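Local coordinates for protein cellobiose 2-epimerase (Spirochaeta thermophila DSM 6192, PDB 5ZIG) that probably catalyses the reversible epimerization of cellobiose to 4-O-beta-D-glucopyranosyl-D-mannose, as a member of the N-acylglucosamine 2-epimerase family, at residues Ala319-Gly324 with Cys342-Phe347; Arg12-Glu17 with Arg395-Ile400; Thr143-Thr148 with Ser202-Thr207. One frame throughout, in Å; residues are numbered along the deposited sequence.

Contact 1 of 3, residues Ala319-Gly324 with Cys342-Phe347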
ATOM      1  N   ALA A 319      -0.660  -7.441   7.606  1.00 22.79           N
ATOM      2  CA  ALA A 319       0.535  -7.290   6.868  1.00 23.22           C
ATOM      3  C   ALA A 319       1.202  -5.977   7.211  1.00 30.40           C
ATOM      4  O   ALA A 319       2.350  -5.946   7.502  1.00 29.62           O
ATOM      5  CB  ALA A 319       0.268  -7.366   5.406  1.00 20.80           C
ATOM      6  N   GLU A 320       0.445  -4.903   7.187  1.00 30.27           N
ATOM      7  CA  GLU A 320       1.043  -3.602   7.472  1.00 33.88           C
ATOM      8  C   GLU A 320       1.446  -3.479   8.929  1.00 28.85           C
ATOM      9  O   GLU A 320       2.415  -2.783   9.246  1.00 23.84           O
ATOM     10  CB  GLU A 320       0.079  -2.473   7.106  1.00 36.52           C
ATOM     11  CG  GLU A 320      -0.197  -2.370   5.625  1.00 20.55           C
ATOM     12  CD  GLU A 320       1.064  -2.247   4.847  1.00 22.35           C
ATOM     13  OE1 GLU A 320       2.036  -1.685   5.405  1.00 24.99           O
ATOM     14  OE2 GLU A 320       1.095  -2.714   3.690  1.00 27.94           O
ATOM     15  N   ALA A 321       0.689  -4.108   9.825  1.00 26.18           N
ATOM     16  CA  ALA A 321       1.079  -4.118  11.225  1.00 26.51           C
ATOM     17  C   ALA A 321       2.416  -4.825  11.405  1.00 27.66           C
ATOM     18  O   ALA A 321       3.235  -4.401  12.224  1.00 28.31           O
ATOM     19  CB  ALA A 321      -0.015  -4.765  12.067  1.00 24.84           C
ATOM     20  N   PHE A 322       2.687  -5.850  10.595  1.00 23.42           N
ATOM     21  CA  PHE A 322       3.992  -6.513  10.634  1.00 32.25           C
ATOM     22  C   PHE A 322       5.124  -5.548  10.253  1.00 38.54           C
ATOM     23  O   PHE A 322       6.091  -5.376  11.011  1.00 34.10           O
ATOM     24  CB  PHE A 322       3.962  -7.733   9.705  1.00 21.69           C
ATOM     25  CG  PHE A 322       5.250  -8.459   9.613  1.00 22.76           C
ATOM     26  CD1 PHE A 322       5.797  -9.084  10.745  1.00 28.39           C
ATOM     27  CD2 PHE A 322       5.926  -8.540   8.407  1.00 22.30           C
ATOM     28  CE1 PHE A 322       6.998  -9.769  10.663  1.00 26.67           C
ATOM     29  CE2 PHE A 322       7.134  -9.213   8.314  1.00 29.25           C
ATOM     30  CZ  PHE A 322       7.671  -9.837   9.446  1.00 32.68           C
ATOM     31  N   VAL A 323       5.021  -4.896   9.086  1.00 25.73           N
ATOM     32  CA  VAL A 323       6.086  -3.978   8.671  1.00 20.50           C
ATOM     33  C   VAL A 323       6.194  -2.824   9.647  1.00 20.50           C
ATOM     34  O   VAL A 323       7.297  -2.379   9.988  1.00 25.34           O
ATOM     35  CB  VAL A 323       5.856  -3.490   7.234  1.00 32.17           C
ATOM     36  CG1 VAL A 323       7.039  -2.671   6.774  1.00 32.67           C
ATOM     37  CG2 VAL A 323       5.668  -4.683   6.319  1.00 28.27           C
ATOM     38  N   GLY A 324       5.058  -2.387  10.182  1.00 20.56           N
ATOM     39  CA  GLY A 324       5.069  -1.265  11.095  1.00 24.18           C
ATOM     40  C   GLY A 324       5.767  -1.579  12.400  1.00 20.66           C
ATOM     41  O   GLY A 324       6.456  -0.728  12.960  1.00 24.22           O
ATOM     42  N   CYS A 342       6.468 -10.428  15.501  1.00 29.52           N
ATOM     43  CA  CYS A 342       6.420 -11.885  15.559  1.00 27.68           C
ATOM     44  C   CYS A 342       5.004 -12.378  15.836  1.00 21.70           C
ATOM     45  O   CYS A 342       4.533 -13.314  15.186  1.00 30.44           O
ATOM     46  CB  CYS A 342       7.396 -12.418  16.621  1.00 31.40           C
ATOM     47  SG  CYS A 342       9.182 -11.992  16.392  1.00 37.56           S
ATOM     48  N   THR A 343       4.308 -11.747  16.787  1.00 26.33           N
ATOM     49  CA  THR A 343       2.932 -12.137  17.098  1.00 27.63           C
ATOM     50  C   THR A 343       2.022 -11.981  15.890  1.00 29.75           C
ATOM     51  O   THR A 343       1.213 -12.868  15.588  1.00 27.29           O
ATOM     52  CB  THR A 343       2.404 -11.299  18.271  1.00 32.83           C
ATOM     53  OG1 THR A 343       3.053 -11.709  19.476  1.00 35.00           O
ATOM     54  CG2 THR A 343       0.892 -11.463  18.439  1.00 33.58           C
ATOM     55  N   VAL A 344       2.124 -10.841  15.198  1.00 25.85           N
ATOM     56  CA  VAL A 344       1.282 -10.610  14.030  1.00 27.64           C
ATOM     57  C   VAL A 344       1.615 -11.619  12.943  1.00 25.61           C
ATOM     58  O   VAL A 344       0.715 -12.174  12.301  1.00 30.74           O
ATOM     59  CB  VAL A 344       1.433  -9.151  13.538  1.00 28.99           C
ATOM     60  CG1 VAL A 344       0.941  -9.007  12.094  1.00 24.69           C
ATOM     61  CG2 VAL A 344       0.651  -8.221  14.453  1.00 25.97           C
ATOM     62  N   TRP A 345       2.907 -11.907  12.746  1.00 21.50           N
ATOM     63  CA  TRP A 345       3.288 -12.813  11.665  1.00 25.52           C
ATOM     64  C   TRP A 345       2.779 -14.224  11.925  1.00 35.98           C
ATOM     65  O   TRP A 345       2.339 -14.915  10.999  1.00 31.05           O
ATOM     66  CB  TRP A 345       4.811 -12.839  11.476  1.00 29.48           C
ATOM     67  CG  TRP A 345       5.175 -13.774  10.356  1.00 29.16           C
ATOM     68  CD1 TRP A 345       5.728 -15.018  10.465  1.00 27.96           C
ATOM     69  CD2 TRP A 345       4.946 -13.559   8.957  1.00 32.13           C
ATOM     70  NE1 TRP A 345       5.883 -15.585   9.214  1.00 22.97           N
ATOM     71  CE2 TRP A 345       5.402 -14.714   8.274  1.00 25.28           C
ATOM     72  CE3 TRP A 345       4.405 -12.496   8.210  1.00 22.59           C
ATOM     73  CZ2 TRP A 345       5.337 -14.836   6.887  1.00 22.80           C
ATOM     74  CZ3 TRP A 345       4.347 -12.619   6.843  1.00 23.60           C
ATOM     75  CH2 TRP A 345       4.795 -13.791   6.192  1.00 26.02           C
ATOM     76  N   ARG A 346       2.848 -14.668  13.183  1.00 37.16           N
ATOM     77  CA  ARG A 346       2.289 -15.961  13.557  1.00 33.37           C
ATOM     78  C   ARG A 346       0.798 -16.013  13.248  1.00 26.54           C
ATOM     79  O   ARG A 346       0.296 -17.016  12.726  1.00 28.93           O
ATOM     80  CB  ARG A 346       2.562 -16.219  15.048  1.00 32.85           C
ATOM     81  CG  ARG A 346       2.272 -17.633  15.525  1.00 49.50           C
ATOM     82  CD  ARG A 346       2.861 -18.669  14.584  1.00 60.59           C
ATOM     83  NE  ARG A 346       2.709 -20.022  15.109  1.00 71.28           N
ATOM     84  CZ  ARG A 346       2.908 -21.123  14.393  1.00 76.60           C
ATOM     85  NH1 ARG A 346       3.268 -21.019  13.117  1.00 73.11           N
ATOM     86  NH2 ARG A 346       2.752 -22.322  14.952  1.00 77.55           N
ATOM     87  N   PHE A 347       0.077 -14.930  13.543  1.00 29.90           N
ATOM     88  CA  PHE A 347      -1.344 -14.895  13.223  1.00 31.67           C
ATOM     89  C   PHE A 347      -1.564 -15.084  11.723  1.00 26.55           C
ATOM     90  O   PHE A 347      -2.422 -15.874  11.304  1.00 29.76           O
ATOM     91  CB  PHE A 347      -1.965 -13.581  13.706  1.00 22.03           C
ATOM     92  CG  PHE A 347      -3.456 -13.555  13.577  1.00 31.24           C
ATOM     93  CD1 PHE A 347      -4.257 -14.133  14.558  1.00 25.03           C
ATOM     94  CD2 PHE A 347      -4.058 -12.993  12.443  1.00 31.75           C
ATOM     95  CE1 PHE A 347      -5.624 -14.145  14.433  1.00 34.74           C
ATOM     96  CE2 PHE A 347      -5.420 -12.995  12.308  1.00 35.53           C
ATOM     97  CZ  PHE A 347      -6.216 -13.571  13.308  1.00 42.84           C
TER
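A helical hairpin near the end of the (alpha/alpha)6-barrel fold of this family brings F322 of 319-324 against V344 and W345 of 342-347. The two short segments run nearly antiparallel, their axes 8.7 Å apart at 153°, and the backbones come nearest at F322 and V344, whose CA atoms are 6.0 Å apart. V344 packs both methyls against 319-324. V344 CG1, anti to the backbone N (chi1 162°), comes to 3.9 Å from the backbone N of F322 and also touches its CB, whereas V344 CG2 meets the CB of A321 at 4.3 Å. Beside these aliphatic contacts the two aromatic side chains pass aslant. W345 CE3 stands over the centre of one face of the F322 ring, 4.1 Å above its plane; the planes differ by 40°, an oblique aromatic pair with centroids 5.2 Å apart. W345 CB touches the CD1-CE1 side of the F322 ring, 3.9 Å from F322 CE1. No hydrogen bond crosses between the segments, and all four touching residues are buried. The indole NE1 of W345 instead bonds to E17 on helix 7-31, whose L18 packs on both aromatic side chains. On helix 315-332, A319 and V323 lean on A389 of helix 384-402, and A321 reaches L299 in a loop.

Contact 2 of 3, residues Arg12-Glu17 with Arg395-Ile400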
ATOM      1  N   ARG A  12      15.246 -15.466  12.655  1.00 21.48           N
ATOM      2  CA  ARG A  12      15.740 -16.311  11.568  1.00 27.40           C
ATOM      3  C   ARG A  12      14.631 -17.199  11.032  1.00 30.61           C
ATOM      4  O   ARG A  12      14.547 -17.452   9.825  1.00 30.03           O
ATOM      5  CB  ARG A  12      16.891 -17.199  12.050  1.00 21.61           C
ATOM      6  CG  ARG A  12      18.107 -16.470  12.611  1.00 21.58           C
ATOM      7  CD  ARG A  12      19.326 -17.385  12.540  1.00 21.68           C
ATOM      8  NE  ARG A  12      19.174 -18.488  13.491  1.00 27.47           N
ATOM      9  CZ  ARG A  12      19.592 -18.428  14.744  1.00 35.86           C
ATOM     10  NH1 ARG A  12      20.179 -17.318  15.190  1.00 37.05           N
ATOM     11  NH2 ARG A  12      19.431 -19.468  15.553  1.00 44.99           N
ATOM     12  N   GLN A  13      13.793 -17.713  11.928  1.00 28.80           N
ATOM     13  CA  GLN A  13      12.664 -18.517  11.499  1.00 35.40           C
ATOM     14  C   GLN A  13      11.720 -17.695  10.612  1.00 32.04           C
ATOM     15  O   GLN A  13      11.367 -18.118   9.502  1.00 25.76           O
ATOM     16  CB  GLN A  13      11.954 -19.086  12.733  1.00 32.26           C
ATOM     17  CG  GLN A  13      10.763 -20.013  12.461  1.00 40.46           C
ATOM     18  CD  GLN A  13      11.060 -21.067  11.420  1.00 49.40           C
ATOM     19  OE1 GLN A  13      12.202 -21.523  11.281  1.00 50.06           O
ATOM     20  NE2 GLN A  13      10.030 -21.467  10.675  1.00 52.00           N
ATOM     21  N   ILE A  14      11.341 -16.499  11.071  1.00 29.25           N
ATOM     22  CA  ILE A  14      10.364 -15.683  10.341  1.00 35.77           C
ATOM     23  C   ILE A  14      10.917 -15.257   8.987  1.00 33.86           C
ATOM     24  O   ILE A  14      10.208 -15.264   7.970  1.00 28.79           O
ATOM     25  CB  ILE A  14       9.950 -14.472  11.195  1.00 33.59           C
ATOM     26  CG1 ILE A  14       9.109 -14.989  12.361  1.00 25.26           C
ATOM     27  CG2 ILE A  14       9.211 -13.373  10.321  1.00 25.80           C
ATOM     28  CD1 ILE A  14       8.924 -14.010  13.485  1.00 31.28           C
ATOM     29  N   ARG A  15      12.194 -14.891   8.954  1.00 32.44           N
ATOM     30  CA  ARG A  15      12.839 -14.550   7.697  1.00 26.23           C
ATOM     31  C   ARG A  15      12.629 -15.646   6.659  1.00 24.24           C
ATOM     32  O   ARG A  15      12.312 -15.370   5.494  1.00 25.17           O
ATOM     33  CB  ARG A  15      14.326 -14.301   7.960  1.00 25.95           C
ATOM     34  CG  ARG A  15      15.029 -13.508   6.932  1.00 20.88           C
ATOM     35  CD  ARG A  15      15.381 -14.323   5.708  1.00 20.88           C
ATOM     36  NE  ARG A  15      16.126 -13.483   4.780  1.00 28.84           N
ATOM     37  CZ  ARG A  15      16.232 -13.706   3.479  1.00 25.84           C
ATOM     38  NH1 ARG A  15      15.628 -14.759   2.914  1.00 24.58           N
ATOM     39  NH2 ARG A  15      16.960 -12.869   2.752  1.00 22.00           N
ATOM     40  N   SER A  16      12.824 -16.906   7.063  1.00 29.64           N
ATOM     41  CA  SER A  16      12.699 -18.002   6.112  1.00 27.08           C
ATOM     42  C   SER A  16      11.251 -18.195   5.663  1.00 21.34           C
ATOM     43  O   SER A  16      11.009 -18.504   4.492  1.00 36.61           O
ATOM     44  CB  SER A  16      13.264 -19.287   6.725  1.00 26.77           C
ATOM     45  OG  SER A  16      12.291 -19.904   7.540  1.00 33.91           O
ATOM     46  N   GLU A  17      10.280 -17.996   6.559  1.00 21.39           N
ATOM     47  CA  GLU A  17       8.875 -18.105   6.173  1.00 23.97           C
ATOM     48  C   GLU A  17       8.474 -16.955   5.256  1.00 31.97           C
ATOM     49  O   GLU A  17       7.684 -17.143   4.323  1.00 31.21           O
ATOM     50  CB  GLU A  17       7.985 -18.133   7.415  1.00 21.54           C
ATOM     51  CG  GLU A  17       8.469 -19.161   8.444  1.00 31.01           C
ATOM     52  CD  GLU A  17       7.680 -19.169   9.748  1.00 34.54           C
ATOM     53  OE1 GLU A  17       6.969 -18.191  10.044  1.00 32.59           O
ATOM     54  OE2 GLU A  17       7.776 -20.172  10.482  1.00 38.23           O
ATOM     55  N   ARG A 395      14.361  -7.689   4.212  1.00 26.12           N
ATOM     56  CA  ARG A 395      15.432  -6.710   4.277  1.00 23.88           C
ATOM     57  C   ARG A 395      15.631  -6.202   5.691  1.00 25.92           C
ATOM     58  O   ARG A 395      16.771  -6.012   6.134  1.00 22.44           O
ATOM     59  CB  ARG A 395      15.150  -5.541   3.343  1.00 22.50           C
ATOM     60  CG  ARG A 395      16.428  -4.910   2.791  1.00 24.52           C
ATOM     61  CD  ARG A 395      16.161  -3.503   2.282  1.00 30.96           C
ATOM     62  NE  ARG A 395      15.467  -2.668   3.262  1.00 35.06           N
ATOM     63  CZ  ARG A 395      14.202  -2.273   3.150  1.00 38.64           C
ATOM     64  NH1 ARG A 395      13.482  -2.643   2.096  1.00 48.43           N
ATOM     65  NH2 ARG A 395      13.644  -1.513   4.089  1.00 30.38           N
ATOM     66  N   ARG A 396      14.535  -5.964   6.411  1.00 25.14           N
ATOM     67  CA  ARG A 396      14.644  -5.393   7.744  1.00 23.82           C
ATOM     68  C   ARG A 396      15.167  -6.418   8.736  1.00 23.08           C
ATOM     69  O   ARG A 396      16.005  -6.089   9.588  1.00 24.77           O
ATOM     70  CB  ARG A 396      13.289  -4.862   8.206  1.00 21.10           C
ATOM     71  CG  ARG A 396      12.851  -3.569   7.528  1.00 26.91           C
ATOM     72  CD  ARG A 396      11.352  -3.357   7.822  1.00 29.83           C
ATOM     73  NE  ARG A 396      10.748  -2.288   7.032  1.00 31.08           N
ATOM     74  CZ  ARG A 396      10.726  -1.011   7.398  1.00 30.02           C
ATOM     75  NH1 ARG A 396      11.279  -0.633   8.545  1.00 31.30           N
ATOM     76  NH2 ARG A 396      10.160  -0.115   6.611  1.00 26.06           N
ATOM     77  N   ILE A 397      14.657  -7.655   8.673  1.00 21.35           N
ATOM     78  CA  ILE A 397      15.107  -8.671   9.621  1.00 20.68           C
ATOM     79  C   ILE A 397      16.585  -8.965   9.410  1.00 27.96           C
ATOM     80  O   ILE A 397      17.355  -9.040  10.377  1.00 22.28           O
ATOM     81  CB  ILE A 397      14.237  -9.939   9.528  1.00 21.21           C
ATOM     82  CG1 ILE A 397      12.942  -9.737  10.316  1.00 23.85           C
ATOM     83  CG2 ILE A 397      14.958 -11.134  10.121  1.00 21.70           C
ATOM     84  CD1 ILE A 397      11.946 -10.896  10.162  1.00 30.22           C
ATOM     85  N   ASP A 398      17.012  -9.082   8.144  1.00 29.90           N
ATOM     86  CA  ASP A 398      18.429  -9.277   7.826  1.00 20.60           C
ATOM     87  C   ASP A 398      19.305  -8.201   8.459  1.00 23.11           C
ATOM     88  O   ASP A 398      20.342  -8.502   9.060  1.00 28.09           O
ATOM     89  CB  ASP A 398      18.648  -9.263   6.312  1.00 26.20           C
ATOM     90  CG  ASP A 398      18.214 -10.547   5.641  1.00 26.27           C
ATOM     91  OD1 ASP A 398      17.736 -11.463   6.337  1.00 30.56           O
ATOM     92  OD2 ASP A 398      18.354 -10.633   4.403  1.00 27.71           O
ATOM     93  N   THR A 399      18.928  -6.932   8.269  1.00 24.28           N
ATOM     94  CA  THR A 399      19.649  -5.819   8.886  1.00 27.60           C
ATOM     95  C   THR A 399      19.725  -5.988  10.397  1.00 29.24           C
ATOM     96  O   THR A 399      20.772  -5.737  11.011  1.00 35.19           O
ATOM     97  CB  THR A 399      18.961  -4.498   8.531  1.00 36.11           C
ATOM     98  OG1 THR A 399      19.244  -4.164   7.171  1.00 35.23           O
ATOM     99  CG2 THR A 399      19.446  -3.366   9.436  1.00 35.80           C
ATOM    100  N   ILE A 400      18.631  -6.437  11.011  1.00 24.71           N
ATOM    101  CA  ILE A 400      18.629  -6.650  12.450  1.00 23.32           C
ATOM    102  C   ILE A 400      19.630  -7.742  12.822  1.00 29.29           C
ATOM    103  O   ILE A 400      20.468  -7.560  13.707  1.00 32.36           O
ATOM    104  CB  ILE A 400      17.213  -6.992  12.943  1.00 25.73           C
ATOM    105  CG1 ILE A 400      16.273  -5.795  12.754  1.00 33.48           C
ATOM    106  CG2 ILE A 400      17.254  -7.451  14.406  1.00 26.26           C
ATOM    107  CD1 ILE A 400      14.879  -6.032  13.316  1.00 34.79           C
TER
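R15 of 12-17 and D398 of 395-400 form a side-on, two-pronged salt bridge, one nitrogen to each carboxylate oxygen. R15 NE donates to D398 OD1 at 3.0 Å in a nearly straight bond. The second prong is straighter: R15 NH2 reaches D398 OD2 at 3.1 Å and 171°, using the syn lone pair of that oxygen. The guanidinium and carboxylate planes are only 12° apart, so the two charged groups lie almost in one sheet, and the paired bonds would restrain either from turning about its own axis. R15 gets there by a bend at chi2 (-79°), which turns CD and the guanidinium toward D398. Next to the ion pair the contact turns apolar. The CB and CG of R15 rest on I397 CG2, the nearer approach being 3.9 Å from R15 CB, so the arginine contributes both a charged tip and a greasy stem. The longer branch of I397 crosses to 12-17, where I397 CD1 meets I14 CG2 at 3.7 Å, the two isoleucine side chains crossing at about a right angle. I14 and I397 are buried, while R15 and D398 remain partly exposed at the border. I14 also packs on C342 and W345 of helix 336-352, and I397 on L11 and L18 of helix 7-31. The segment axes are 9.8 Å apart and roughly antiparallel; this pairing of the first long helix with the last suits the closure of an (alpha/alpha)6 barrel, the fold of this epimerase family.

Contact 3 of 3, residues Thr143-Thr148 with Ser202-Thr207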
ATOM      1  N   THR A 143       9.255   7.822 -18.232  1.00 26.53           N
ATOM      2  CA  THR A 143       8.643   9.007 -18.830  1.00 32.58           C
ATOM      3  C   THR A 143       7.152   9.075 -18.508  1.00 34.18           C
ATOM      4  O   THR A 143       6.626  10.149 -18.183  1.00 27.36           O
ATOM      5  CB  THR A 143       8.897   9.017 -20.334  1.00 34.90           C
ATOM      6  OG1 THR A 143      10.310   9.150 -20.552  1.00 38.63           O
ATOM      7  CG2 THR A 143       8.186  10.188 -20.994  1.00 43.43           C
ATOM      8  N   LEU A 144       6.470   7.923 -18.521  1.00 27.12           N
ATOM      9  CA  LEU A 144       5.054   7.915 -18.176  1.00 31.69           C
ATOM     10  C   LEU A 144       4.834   8.248 -16.706  1.00 23.89           C
ATOM     11  O   LEU A 144       3.881   8.955 -16.359  1.00 28.62           O
ATOM     12  CB  LEU A 144       4.436   6.566 -18.533  1.00 32.43           C
ATOM     13  CG  LEU A 144       4.051   6.503 -20.013  1.00 27.36           C
ATOM     14  CD1 LEU A 144       3.850   5.072 -20.464  1.00 19.72           C
ATOM     15  CD2 LEU A 144       2.785   7.304 -20.221  1.00 28.75           C
ATOM     16  N   ALA A 145       5.682   7.744 -15.819  1.00 33.69           N
ATOM     17  CA  ALA A 145       5.541   8.129 -14.419  1.00 36.01           C
ATOM     18  C   ALA A 145       5.702   9.639 -14.263  1.00 30.66           C
ATOM     19  O   ALA A 145       5.009  10.267 -13.457  1.00 32.70           O
ATOM     20  CB  ALA A 145       6.552   7.370 -13.558  1.00 27.59           C
ATOM     21  N   TRP A 146       6.578  10.242 -15.068  1.00 32.82           N
ATOM     22  CA  TRP A 146       6.827  11.681 -14.968  1.00 31.89           C
ATOM     23  C   TRP A 146       5.651  12.489 -15.494  1.00 31.80           C
ATOM     24  O   TRP A 146       5.296  13.530 -14.919  1.00 26.65           O
ATOM     25  CB  TRP A 146       8.093  12.042 -15.736  1.00 34.48           C
ATOM     26  CG  TRP A 146       9.344  11.895 -14.949  1.00 34.74           C
ATOM     27  CD1 TRP A 146      10.454  11.178 -15.299  1.00 35.80           C
ATOM     28  CD2 TRP A 146       9.628  12.474 -13.670  1.00 36.46           C
ATOM     29  NE1 TRP A 146      11.417  11.284 -14.320  1.00 25.37           N
ATOM     30  CE2 TRP A 146      10.931  12.071 -13.309  1.00 31.33           C
ATOM     31  CE3 TRP A 146       8.910  13.294 -12.794  1.00 36.09           C
ATOM     32  CZ2 TRP A 146      11.522  12.467 -12.127  1.00 35.25           C
ATOM     33  CZ3 TRP A 146       9.504  13.683 -11.623  1.00 31.63           C
ATOM     34  CH2 TRP A 146      10.794  13.268 -11.299  1.00 36.95           C
ATOM     35  N   GLU A 147       5.053  12.034 -16.602  1.00 28.69           N
ATOM     36  CA  GLU A 147       3.839  12.661 -17.108  1.00 28.62           C
ATOM     37  C   GLU A 147       2.732  12.635 -16.062  1.00 27.35           C
ATOM     38  O   GLU A 147       2.019  13.624 -15.866  1.00 25.81           O
ATOM     39  CB  GLU A 147       3.383  11.944 -18.382  1.00 36.47           C
ATOM     40  CG  GLU A 147       2.284  12.667 -19.180  1.00 39.32           C
ATOM     41  CD  GLU A 147       1.773  11.845 -20.352  1.00 34.40           C
ATOM     42  OE1 GLU A 147       1.316  10.695 -20.159  1.00 34.91           O
ATOM     43  OE2 GLU A 147       1.850  12.343 -21.485  1.00 34.65           O
ATOM     44  N   THR A 148       2.572  11.506 -15.370  1.00 23.51           N
ATOM     45  CA  THR A 148       1.483  11.379 -14.412  1.00 24.02           C
ATOM     46  C   THR A 148       1.732  12.240 -13.173  1.00 19.75           C
ATOM     47  O   THR A 148       0.821  12.936 -12.705  1.00 23.48           O
ATOM     48  CB  THR A 148       1.306   9.891 -14.042  1.00 20.58           C
ATOM     49  OG1 THR A 148       1.346   9.091 -15.240  1.00 25.43           O
ATOM     50  CG2 THR A 148      -0.005   9.656 -13.323  1.00 19.81           C
ATOM     51  N   SER A 202       7.901   9.017  -2.549  1.00 20.85           N
ATOM     52  CA  SER A 202       9.113   8.460  -1.936  1.00 24.52           C
ATOM     53  C   SER A 202       9.864   7.570  -2.919  1.00 24.87           C
ATOM     54  O   SER A 202      11.083   7.696  -3.085  1.00 25.89           O
ATOM     55  CB  SER A 202       8.774   7.678  -0.661  1.00 22.36           C
ATOM     56  OG  SER A 202       8.335   8.538   0.384  1.00 29.64           O
ATOM     57  N   THR A 203       9.138   6.697  -3.621  1.00 27.54           N
ATOM     58  CA  THR A 203       9.756   5.763  -4.558  1.00 29.34           C
ATOM     59  C   THR A 203      10.197   6.462  -5.849  1.00 27.51           C
ATOM     60  O   THR A 203      11.259   6.138  -6.399  1.00 28.08           O
ATOM     61  CB  THR A 203       8.778   4.596  -4.829  1.00 25.55           C
ATOM     62  OG1 THR A 203       8.723   3.744  -3.676  1.00 23.59           O
ATOM     63  CG2 THR A 203       9.196   3.748  -6.037  1.00 22.93           C
ATOM     64  N   LEU A 204       9.409   7.421  -6.352  1.00 22.18           N
ATOM     65  CA  LEU A 204       9.857   8.190  -7.516  1.00 20.18           C
ATOM     66  C   LEU A 204      11.105   8.998  -7.175  1.00 22.30           C
ATOM     67  O   LEU A 204      12.035   9.091  -7.985  1.00 24.30           O
ATOM     68  CB  LEU A 204       8.726   9.099  -8.031  1.00 22.58           C
ATOM     69  CG  LEU A 204       9.023   9.930  -9.293  1.00 21.66           C
ATOM     70  CD1 LEU A 204       9.348   9.031 -10.497  1.00 20.37           C
ATOM     71  CD2 LEU A 204       7.912  10.929  -9.628  1.00 24.88           C
ATOM     72  N   PHE A 205      11.166   9.541  -5.959  1.00 24.46           N
ATOM     73  CA  PHE A 205      12.363  10.262  -5.522  1.00 29.39           C
ATOM     74  C   PHE A 205      13.552   9.323  -5.319  1.00 31.71           C
ATOM     75  O   PHE A 205      14.686   9.670  -5.668  1.00 23.74           O
ATOM     76  CB  PHE A 205      12.077  11.032  -4.231  1.00 29.29           C
ATOM     77  CG  PHE A 205      13.261  11.797  -3.702  1.00 37.77           C
ATOM     78  CD1 PHE A 205      13.671  12.971  -4.308  1.00 38.37           C
ATOM     79  CD2 PHE A 205      13.967  11.333  -2.596  1.00 42.14           C
ATOM     80  CE1 PHE A 205      14.753  13.673  -3.824  1.00 44.55           C
ATOM     81  CE2 PHE A 205      15.048  12.025  -2.105  1.00 40.32           C
ATOM     82  CZ  PHE A 205      15.445  13.198  -2.717  1.00 46.52           C
ATOM     83  N   ARG A 206      13.319   8.146  -4.730  1.00 31.04           N
ATOM     84  CA  ARG A 206      14.397   7.170  -4.616  1.00 30.97           C
ATOM     85  C   ARG A 206      14.950   6.811  -5.986  1.00 32.16           C
ATOM     86  O   ARG A 206      16.165   6.666  -6.161  1.00 34.37           O
ATOM     87  CB  ARG A 206      13.912   5.908  -3.903  1.00 30.08           C
ATOM     88  CG  ARG A 206      14.998   4.827  -3.854  1.00 27.78           C
ATOM     89  CD  ARG A 206      14.538   3.551  -3.105  1.00 26.57           C
ATOM     90  NE  ARG A 206      14.650   3.732  -1.666  1.00 33.75           N
ATOM     91  CZ  ARG A 206      13.633   3.989  -0.858  1.00 43.44           C
ATOM     92  NH1 ARG A 206      12.401   4.080  -1.348  1.00 52.29           N
ATOM     93  NH2 ARG A 206      13.849   4.141   0.444  1.00 42.28           N
ATOM     94  N   THR A 207      14.070   6.666  -6.977  1.00 29.31           N
ATOM     95  CA  THR A 207      14.471   6.243  -8.314  1.00 20.45           C
ATOM     96  C   THR A 207      15.210   7.355  -9.068  1.00 27.03           C
ATOM     97  O   THR A 207      16.107   7.065  -9.865  1.00 30.02           O
ATOM     98  CB  THR A 207      13.218   5.791  -9.098  1.00 37.38           C
ATOM     99  OG1 THR A 207      12.432   4.879  -8.297  1.00 29.06           O
ATOM    100  CG2 THR A 207      13.570   5.142 -10.447  1.00 29.20           C
TER
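L204 of 202-207 sets one methyl over the face of the W146 indole from 143-148, a CH-pi contact between two helices. CD2 of L204 sits 4.1 Å from the centroid of the W146 six-membered ring and 26° off the ring normal. The ring atom closest to L204 CD2 is CZ3 of W146, at 3.8 Å, and CE3 and CH2 follow slightly farther away, so the methyl is displaced from the ring centre toward the CZ3 corner. The indole is swung there from a bond that does not itself aim at the other helix: with chi1 at -86° CG stands beside the backbone N, and the ring extends across the gap. L204, by contrast, starts toward its partner, and its fork divides the work. CD2 takes the ring, while L204 CD1 approaches A145 CB at 4.5 Å, a loose touch. The backbones stay well apart, with the CA atoms of A145 and L204 8.1 Å from each other, and the side chains fill the gap. V213 of helix 211-228 and E210 of a loop also lie against W146, and F149 meets its ring edge-to-face. T203 and T207 lean on helix 119-136 instead, as does T148. No hydrogen bond or ion pair spans the two segments, so they are joined here by dispersion and by the weak attraction of a methyl for an aromatic face, which orient the groups far less strictly than polar bonds would.

Contacts 1 and 2 are neighbours, with centres 13 Å apart, and the centre of contact 3 lies about 29 Å from each, on the opposite side of the chain's centre from contact 1. Along the sequence 12-17 comes first and 395-400 last, so contact 2 spans almost the whole chain; both segments of contact 3 precede those of contact 1, and all four lie between the two segments of contact 2. Contacts 1 and 2 touch where C342 SG packs on I14 CD1 at 3.5 Å and V323 on R396. Helices 7-31, 315-332, 336-352 and 384-402 thus form one packed group joining the two ends of the chain, while helices 139-156 and 191-208 meet on another part of the barrel.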